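Local coordinates for protein beta-1,4-mannanase (Caldicellulosiruptor saccharolyticus, PDB 1PMH) that is a family 27 carbohydrate-binding module that binds mannohexaose and probably targets its parent beta-1,4-mannanase to mannan, at residues 99-113 and 154-168. Residues are numbered along the deposited sequence; the frame is centred on the assembly and turned at random. Where two conformers were deposited one is given.
Sequences SQGGFAYKVVINDGW and KRAQLVFQFAGQNSN. Unlike the reference sequence in segment 99-113: Ala104 (reference Pro). With BMA (beta-D-mannopyranose), chain B; BMA (beta-D-mannopyranose), chain C; BMA (beta-D-mannopyranose), chain D; BMA (beta-D-mannopyranose), chain E.
Gln161 and Lys106 form an antiparallel hydrogen-bonded pair whose side chains run side by side off the sugar-binding face of a jelly-roll sheet. Gln161 loses the most surface; its CG, anti to the backbone N (chi1 -178°), sends the amide to one mannose (chain B), OE1 accepting from O2 at 2.6 Å and NE2 donating to O3 at 3.0 Å. Lys106 NZ, also salt-bridged to Glu115, reaches the same O2 at 2.8 Å. Just past the strand, at the centre of an inverse gamma turn, Asn110 ND2 donates to Gln157 OE1 over 2.8 Å, the amides nearly coplanar (9°). That bond fixes the rotation of the Asn110 amide, so that OD1 accepts from O2 and ND2 donates to O3 of another mannose (chain D). Arg155 NH1 meets Asn110 O in the carbonyl plane at 2.9 Å. Val159 touches Asn110 CB through CG2 (3.9 Å) and Trp113 CZ3 through CG1 (4.1 Å). Trp113 lays one face under a third mannose (chain C), C5 3.5 Å above its centre in a CH-pi contact, with Val108 CG1 behind the opposite face. A serine in place of Trp113 would probably cost that mannose its platform and uncover Val108 and Val159. On the sheet's other face Phe160 and Phe162 pack on strand 172-181. One amide on O2 and O3 of each of two mannoses, an aromatic platform between, is consistent with recognition of successive mannoses.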
loop_
_atom_site.group_PDB
_atom_site.type_symbol
_atom_site.label_atom_id
_atom_site.label_comp_id
_atom_site.label_asym_id
_atom_site.label_seq_id
_atom_site.Cartn_x
_atom_site.Cartn_y
_atom_site.Cartn_z
ATOM N N SER A 99 -15.407 -13.491 -0.660
ATOM C CA SER A 99 -14.252 -14.144 -1.238
ATOM C C SER A 99 -13.693 -15.212 -0.312
ATOM O O SER A 99 -13.807 -15.115 0.897
ATOM C CB SER A 99 -13.195 -13.163 -1.694
ATOM O OG SER A 99 -12.459 -12.608 -0.631
ATOM N N GLN A 100 -13.067 -16.230 -0.886
ATOM C CA GLN A 100 -12.400 -17.254 -0.131
ATOM C C GLN A 100 -10.960 -16.837 0.175
ATOM O O GLN A 100 -10.372 -16.008 -0.507
ATOM C CB GLN A 100 -12.398 -18.585 -0.887
ATOM C CG GLN A 100 -13.767 -19.107 -1.228
ATOM C CD GLN A 100 -14.679 -19.200 -0.042
ATOM O OE1 GLN A 100 -14.360 -19.838 0.965
ATOM N NE2 GLN A 100 -15.864 -18.621 -0.180
ATOM N N GLY A 101 -10.383 -17.490 1.163
ATOM C CA GLY A 101 -8.992 -17.264 1.502
ATOM C C GLY A 101 -8.761 -15.880 2.066
ATOM O O GLY A 101 -9.586 -15.350 2.776
ATOM N N GLY A 102 -7.591 -15.322 1.801
ATOM C CA GLY A 102 -7.229 -14.008 2.297
ATOM C C GLY A 102 -5.990 -13.557 1.574
ATOM O O GLY A 102 -5.636 -14.134 0.566
ATOM N N PHE A 103 -5.397 -12.480 2.023
ATOM C CA PHE A 103 -4.187 -12.009 1.392
ATOM C C PHE A 103 -3.195 -11.527 2.431
ATOM O O PHE A 103 -3.530 -11.240 3.566
ATOM C CB PHE A 103 -4.472 -10.957 0.299
ATOM C CG PHE A 103 -4.864 -9.585 0.785
ATOM C CD1 PHE A 103 -3.916 -8.625 0.998
ATOM C CD2 PHE A 103 -6.196 -9.240 0.970
ATOM C CE1 PHE A 103 -4.230 -7.367 1.426
ATOM C CE2 PHE A 103 -6.524 -7.971 1.383
ATOM C CZ PHE A 103 -5.526 -7.048 1.626
ATOM N N ALA A 104 -1.951 -11.450 1.984
ATOM C CA ALA A 104 -0.845 -10.911 2.760
ATOM C C ALA A 104 -0.371 -9.624 2.107
ATOM O O ALA A 104 -0.532 -9.420 0.904
ATOM C CB ALA A 104 0.283 -11.933 2.799
ATOM N N TYR A 105 0.251 -8.768 2.880
ATOM C CA TYR A 105 0.931 -7.614 2.350
ATOM C C TYR A 105 2.216 -7.380 3.116
ATOM O O TYR A 105 2.395 -7.794 4.271
ATOM C CB TYR A 105 0.054 -6.358 2.282
ATOM C CG TYR A 105 -0.208 -5.783 3.644
ATOM C CD1 TYR A 105 0.656 -4.868 4.184
ATOM C CD2 TYR A 105 -1.290 -6.165 4.415
ATOM C CE1 TYR A 105 0.472 -4.352 5.468
ATOM C CE2 TYR A 105 -1.511 -5.660 5.677
ATOM C CZ TYR A 105 -0.590 -4.796 6.232
ATOM O OH TYR A 105 -0.743 -4.261 7.485
ATOM N N LYS A 106 3.133 -6.699 2.443
ATOM C CA LYS A 106 4.397 -6.248 3.020
ATOM C C LYS A 106 4.640 -4.809 2.600
ATOM O O LYS A 106 4.280 -4.418 1.506
ATOM C CB LYS A 106 5.572 -7.109 2.593
ATOM C CG LYS A 106 5.411 -8.592 2.809
ATOM C CD LYS A 106 6.689 -9.373 2.590
ATOM C CE LYS A 106 6.571 -10.836 3.015
ATOM N NZ LYS A 106 7.884 -11.535 2.812
ATOM N N VAL A 107 5.312 -4.080 3.490
ATOM C CA VAL A 107 5.769 -2.730 3.225
ATOM C C VAL A 107 7.292 -2.758 3.329
ATOM O O VAL A 107 7.823 -3.222 4.354
ATOM C CB VAL A 107 5.158 -1.738 4.212
ATOM C CG1 VAL A 107 5.686 -0.343 3.955
ATOM C CG2 VAL A 107 3.638 -1.747 4.113
ATOM N N VAL A 108 7.955 -2.298 2.280
ATOM C CA VAL A 108 9.374 -2.512 2.070
ATOM C C VAL A 108 10.030 -1.223 1.611
ATOM O O VAL A 108 9.488 -0.501 0.779
ATOM C CB VAL A 108 9.549 -3.580 0.980
ATOM C CG1 VAL A 108 10.952 -3.778 0.511
ATOM C CG2 VAL A 108 8.967 -4.910 1.446
ATOM N N ILE A 109 11.242 -0.977 2.120
ATOM C CA ILE A 109 12.172 -0.057 1.466
ATOM C C ILE A 109 13.114 -0.884 0.637
ATOM O O ILE A 109 13.851 -1.718 1.178
ATOM C CB ILE A 109 12.926 0.857 2.453
ATOM C CG1 ILE A 109 11.949 1.727 3.256
ATOM C CG2 ILE A 109 13.945 1.704 1.697
ATOM C CD1 ILE A 109 12.635 2.513 4.396
ATOM N N ASN A 110 13.056 -0.715 -0.678
ATOM C CA ASN A 110 13.833 -1.559 -1.577
ATOM C C ASN A 110 15.267 -1.109 -1.751
ATOM O O ASN A 110 15.699 -0.759 -2.822
ATOM C CB ASN A 110 13.076 -1.739 -2.895
ATOM C CG ASN A 110 13.641 -2.847 -3.754
ATOM O OD1 ASN A 110 14.361 -3.728 -3.244
ATOM N ND2 ASN A 110 13.294 -2.817 -5.054
ATOM N N ASP A 111 15.998 -1.166 -0.627
ATOM C CA ASP A 111 17.440 -1.003 -0.548
ATOM C C ASP A 111 17.934 -2.308 0.075
ATOM O O ASP A 111 17.710 -2.578 1.264
ATOM C CB ASP A 111 17.835 0.170 0.314
ATOM C CG ASP A 111 19.334 0.426 0.249
ATOM O OD1 ASP A 111 20.078 -0.541 0.533
ATOM O OD2 ASP A 111 19.728 1.569 -0.024
ATOM N N GLY A 112 18.363 -3.231 -0.776
ATOM C CA GLY A 112 18.587 -4.608 -0.392
ATOM C C GLY A 112 17.334 -5.337 0.046
ATOM O O GLY A 112 17.458 -6.410 0.650
ATOM N N TRP A 113 16.150 -4.806 -0.271
ATOM C CA TRP A 113 14.844 -5.363 0.112
ATOM C C TRP A 113 14.731 -5.480 1.634
ATOM O O TRP A 113 14.953 -6.520 2.237
ATOM C CB TRP A 113 14.558 -6.699 -0.566
ATOM C CG TRP A 113 13.154 -7.197 -0.325
ATOM C CD1 TRP A 113 12.742 -8.089 0.649
ATOM C CD2 TRP A 113 12.012 -6.877 -1.073
ATOM N NE1 TRP A 113 11.388 -8.318 0.569
ATOM C CE2 TRP A 113 10.930 -7.614 -0.509
ATOM C CE3 TRP A 113 11.803 -6.077 -2.201
ATOM C CZ2 TRP A 113 9.636 -7.537 -1.043
ATOM C CZ3 TRP A 113 10.502 -6.004 -2.704
ATOM C CH2 TRP A 113 9.480 -6.731 -2.111
ATOM N N LYS A 154 19.296 5.982 1.724
ATOM C CA LYS A 154 18.976 4.674 1.169
ATOM C C LYS A 154 18.302 4.869 -0.165
ATOM O O LYS A 154 17.741 5.908 -0.473
ATOM C CB LYS A 154 18.039 3.919 2.131
ATOM C CG LYS A 154 18.675 3.489 3.477
ATOM C CD LYS A 154 19.712 2.422 3.325
ATOM C CE LYS A 154 20.116 1.908 4.681
ATOM N NZ LYS A 154 21.148 0.863 4.574
ATOM N N ARG A 155 18.309 3.797 -0.954
ATOM C CA ARG A 155 17.616 3.753 -2.222
ATOM C C ARG A 155 16.129 4.023 -1.997
ATOM O O ARG A 155 15.492 3.353 -1.199
ATOM C CB ARG A 155 17.827 2.382 -2.848
ATOM C CG ARG A 155 17.375 2.217 -4.252
ATOM C CD ARG A 155 17.908 0.902 -4.816
ATOM N NE ARG A 155 17.511 0.660 -6.197
ATOM C CZ ARG A 155 16.388 0.074 -6.548
ATOM N NH1 ARG A 155 15.500 -0.329 -5.653
ATOM N NH2 ARG A 155 16.136 -0.083 -7.841
ATOM N N ALA A 156 15.595 5.001 -2.722
ATOM C CA ALA A 156 14.354 5.665 -2.359
ATOM C C ALA A 156 13.099 5.054 -2.972
ATOM O O ALA A 156 12.212 5.788 -3.415
ATOM C CB ALA A 156 14.415 7.108 -2.690
ATOM N N GLN A 157 13.051 3.720 -3.030
ATOM C CA GLN A 157 11.878 3.050 -3.593
ATOM C C GLN A 157 11.111 2.384 -2.452
ATOM O O GLN A 157 11.618 1.489 -1.782
ATOM C CB GLN A 157 12.301 2.061 -4.672
ATOM C CG GLN A 157 11.082 1.553 -5.410
ATOM C CD GLN A 157 11.399 0.480 -6.416
ATOM O OE1 GLN A 157 12.187 -0.434 -6.148
ATOM N NE2 GLN A 157 10.802 0.581 -7.605
ATOM N N LEU A 158 9.862 2.804 -2.303
ATOM C CA LEU A 158 8.940 2.183 -1.349
ATOM C C LEU A 158 8.122 1.189 -2.151
ATOM O O LEU A 158 7.597 1.537 -3.205
ATOM C CB LEU A 158 8.062 3.263 -0.754
ATOM C CG LEU A 158 7.088 2.916 0.332
ATOM C CD1 LEU A 158 7.728 2.374 1.569
ATOM C CD2 LEU A 158 6.230 4.131 0.642
ATOM N N VAL A 159 7.998 -0.021 -1.602
ATOM C CA VAL A 159 7.279 -1.094 -2.242
ATOM C C VAL A 159 6.196 -1.613 -1.314
ATOM O O VAL A 159 6.448 -1.875 -0.136
ATOM C CB VAL A 159 8.204 -2.218 -2.682
ATOM C CG1 VAL A 159 7.422 -3.397 -3.262
ATOM C CG2 VAL A 159 9.238 -1.707 -3.688
ATOM N N PHE A 160 5.007 -1.765 -1.892
ATOM C CA PHE A 160 3.922 -2.504 -1.280
ATOM C C PHE A 160 3.750 -3.808 -2.053
ATOM O O PHE A 160 3.525 -3.784 -3.250
ATOM C CB PHE A 160 2.604 -1.749 -1.319
ATOM C CG PHE A 160 2.552 -0.587 -0.383
ATOM C CD1 PHE A 160 3.190 0.572 -0.685
ATOM C CD2 PHE A 160 1.832 -0.670 0.815
ATOM C CE1 PHE A 160 3.176 1.685 0.180
ATOM C CE2 PHE A 160 1.786 0.396 1.671
ATOM C CZ PHE A 160 2.469 1.550 1.318
ATOM N N GLN A 161 3.931 -4.932 -1.348
ATOM C CA GLN A 161 3.711 -6.235 -1.903
ATOM C C GLN A 161 2.349 -6.735 -1.446
ATOM O O GLN A 161 2.016 -6.603 -0.292
ATOM C CB GLN A 161 4.805 -7.195 -1.480
ATOM C CG GLN A 161 4.630 -8.580 -2.080
ATOM C CD GLN A 161 5.798 -9.462 -1.698
ATOM O OE1 GLN A 161 5.680 -10.316 -0.799
ATOM N NE2 GLN A 161 6.922 -9.273 -2.340
ATOM N N PHE A 162 1.590 -7.328 -2.373
ATOM C CA PHE A 162 0.342 -7.977 -2.071
ATOM C C PHE A 162 0.456 -9.404 -2.531
ATOM O O PHE A 162 0.960 -9.658 -3.624
ATOM C CB PHE A 162 -0.808 -7.288 -2.806
ATOM C CG PHE A 162 -1.040 -5.896 -2.373
ATOM C CD1 PHE A 162 -0.342 -4.839 -2.930
ATOM C CD2 PHE A 162 -1.983 -5.616 -1.377
ATOM C CE1 PHE A 162 -0.542 -3.546 -2.465
ATOM C CE2 PHE A 162 -2.142 -4.301 -0.928
ATOM C CZ PHE A 162 -1.454 -3.307 -1.502
ATOM N N ALA A 163 -0.094 -10.347 -1.780
ATOM C CA ALA A 163 -0.072 -11.741 -2.230
ATOM C C ALA A 163 -1.343 -12.433 -1.813
ATOM O O ALA A 163 -1.651 -12.566 -0.635
ATOM C CB ALA A 163 1.143 -12.511 -1.675
ATOM N N GLY A 164 -2.092 -12.894 -2.805
ATOM C CA GLY A 164 -3.267 -13.706 -2.494
ATOM C C GLY A 164 -2.851 -15.032 -1.855
ATOM O O GLY A 164 -1.951 -15.702 -2.315
ATOM N N GLN A 165 -3.547 -15.409 -0.808
ATOM C CA GLN A 165 -3.287 -16.678 -0.105
ATOM C C GLN A 165 -4.528 -17.539 -0.255
ATOM O O GLN A 165 -5.471 -17.500 0.514
ATOM C CB GLN A 165 -2.942 -16.441 1.360
ATOM C CG GLN A 165 -1.638 -15.690 1.595
ATOM C CD GLN A 165 -1.324 -15.494 3.036
ATOM O OE1 GLN A 165 -1.842 -14.530 3.624
ATOM N NE2 GLN A 165 -0.561 -16.356 3.619
ATOM N N ASN A 166 -4.538 -18.277 -1.365
ATOM C CA ASN A 166 -5.712 -19.066 -1.758
ATOM C C ASN A 166 -6.947 -18.191 -1.837
ATOM O O ASN A 166 -8.038 -18.630 -1.520
ATOM C CB ASN A 166 -5.936 -20.274 -0.849
ATOM C CG ASN A 166 -4.676 -21.088 -0.690
ATOM O OD1 ASN A 166 -4.132 -21.502 -1.697
ATOM N ND2 ASN A 166 -4.113 -21.133 0.502
ATOM N N SER A 167 -6.802 -16.959 -2.335
ATOM C CA SER A 167 -7.923 -16.043 -2.500
ATOM C C SER A 167 -8.486 -16.128 -3.917
ATOM O O SER A 167 -7.752 -16.274 -4.888
ATOM C CB SER A 167 -7.459 -14.611 -2.247
ATOM O OG SER A 167 -8.481 -13.661 -2.473
ATOM N N ASN A 168 -9.799 -15.919 -4.032
ATOM C CA ASN A 168 -10.455 -15.681 -5.314
ATOM C C ASN A 168 -10.972 -14.261 -5.459
ATOM O O ASN A 168 -11.799 -13.979 -6.351
ATOM C CB ASN A 168 -11.578 -16.682 -5.581
ATOM C CG ASN A 168 -12.705 -16.603 -4.599
ATOM O OD1 ASN A 168 -12.654 -15.787 -3.648
ATOM N ND2 ASN A 168 -13.719 -17.355 -4.712
HETATM C C1 BMA B . 8.433 -13.758 0.184
HETATM C C2 BMA B . 8.146 -12.598 -0.719
HETATM C C3 BMA B . 9.400 -12.343 -1.549
HETATM C C4 BMA B . 10.615 -12.188 -0.617
HETATM C C5 BMA B . 10.706 -13.330 0.374
HETATM C C6 BMA B . 11.817 -13.051 1.372
HETATM O O2 BMA B . 7.844 -11.460 0.055
HETATM O O3 BMA B . 9.160 -11.219 -2.405
HETATM O O4 BMA B . 11.791 -12.324 -1.367
HETATM O O5 BMA B . 9.502 -13.474 1.077
HETATM O O6 BMA B . 12.007 -14.198 2.123
HETATM C C1 BMA C . 12.379 -11.139 -1.784
HETATM C C2 BMA C . 13.838 -11.468 -2.087
HETATM C C3 BMA C . 14.420 -10.171 -2.584
HETATM C C4 BMA C . 13.640 -9.614 -3.757
HETATM C C5 BMA C . 12.144 -9.489 -3.452
HETATM C C6 BMA C . 11.243 -9.013 -4.584
HETATM O O2 BMA C . 13.943 -12.477 -3.056
HETATM O O3 BMA C . 15.782 -10.396 -2.904
HETATM O O4 BMA C . 14.094 -8.313 -3.989
HETATM O O5 BMA C . 11.722 -10.756 -2.974
HETATM O O6 BMA C . 11.373 -9.839 -5.708
HETATM C C1 BMA D . 14.148 -7.939 -5.378
HETATM C C2 BMA D . 14.185 -6.433 -5.520
HETATM C C3 BMA D . 14.269 -6.052 -7.006
HETATM C C4 BMA D . 15.537 -6.717 -7.568
HETATM C C5 BMA D . 15.569 -8.228 -7.332
HETATM C C6 BMA D . 16.827 -8.988 -7.755
HETATM O O2 BMA D . 15.192 -5.901 -4.688
HETATM O O3 BMA D . 14.459 -4.650 -7.079
HETATM O O4 BMA D . 15.623 -6.586 -8.962
HETATM O O5 BMA D . 15.375 -8.451 -5.964
HETATM O O6 BMA D . 16.544 -10.371 -7.674
HETATM C C1 BMA E . 5.590 -17.155 2.730
HETATM C C2 BMA E . 6.414 -16.321 3.683
HETATM C C3 BMA E . 6.765 -15.014 2.987
HETATM C C4 BMA E . 7.277 -15.262 1.602
HETATM C C5 BMA E . 6.351 -16.161 0.770
HETATM C C6 BMA E . 6.853 -16.502 -0.609
HETATM O O2 BMA E . 7.616 -17.009 3.979
HETATM O O3 BMA E . 7.630 -14.206 3.778
HETATM O O4 BMA E . 7.322 -13.989 1.002
HETATM O O5 BMA E . 6.151 -17.377 1.474
HETATM O O6 BMA E . 8.147 -17.061 -0.552
HETATM O O HOH W 1 -9.811 -13.265 -0.147
HETATM O O HOH W 2 -16.060 -17.025 -2.892
HETATM O O HOH W 3 20.753 -1.649 2.808
#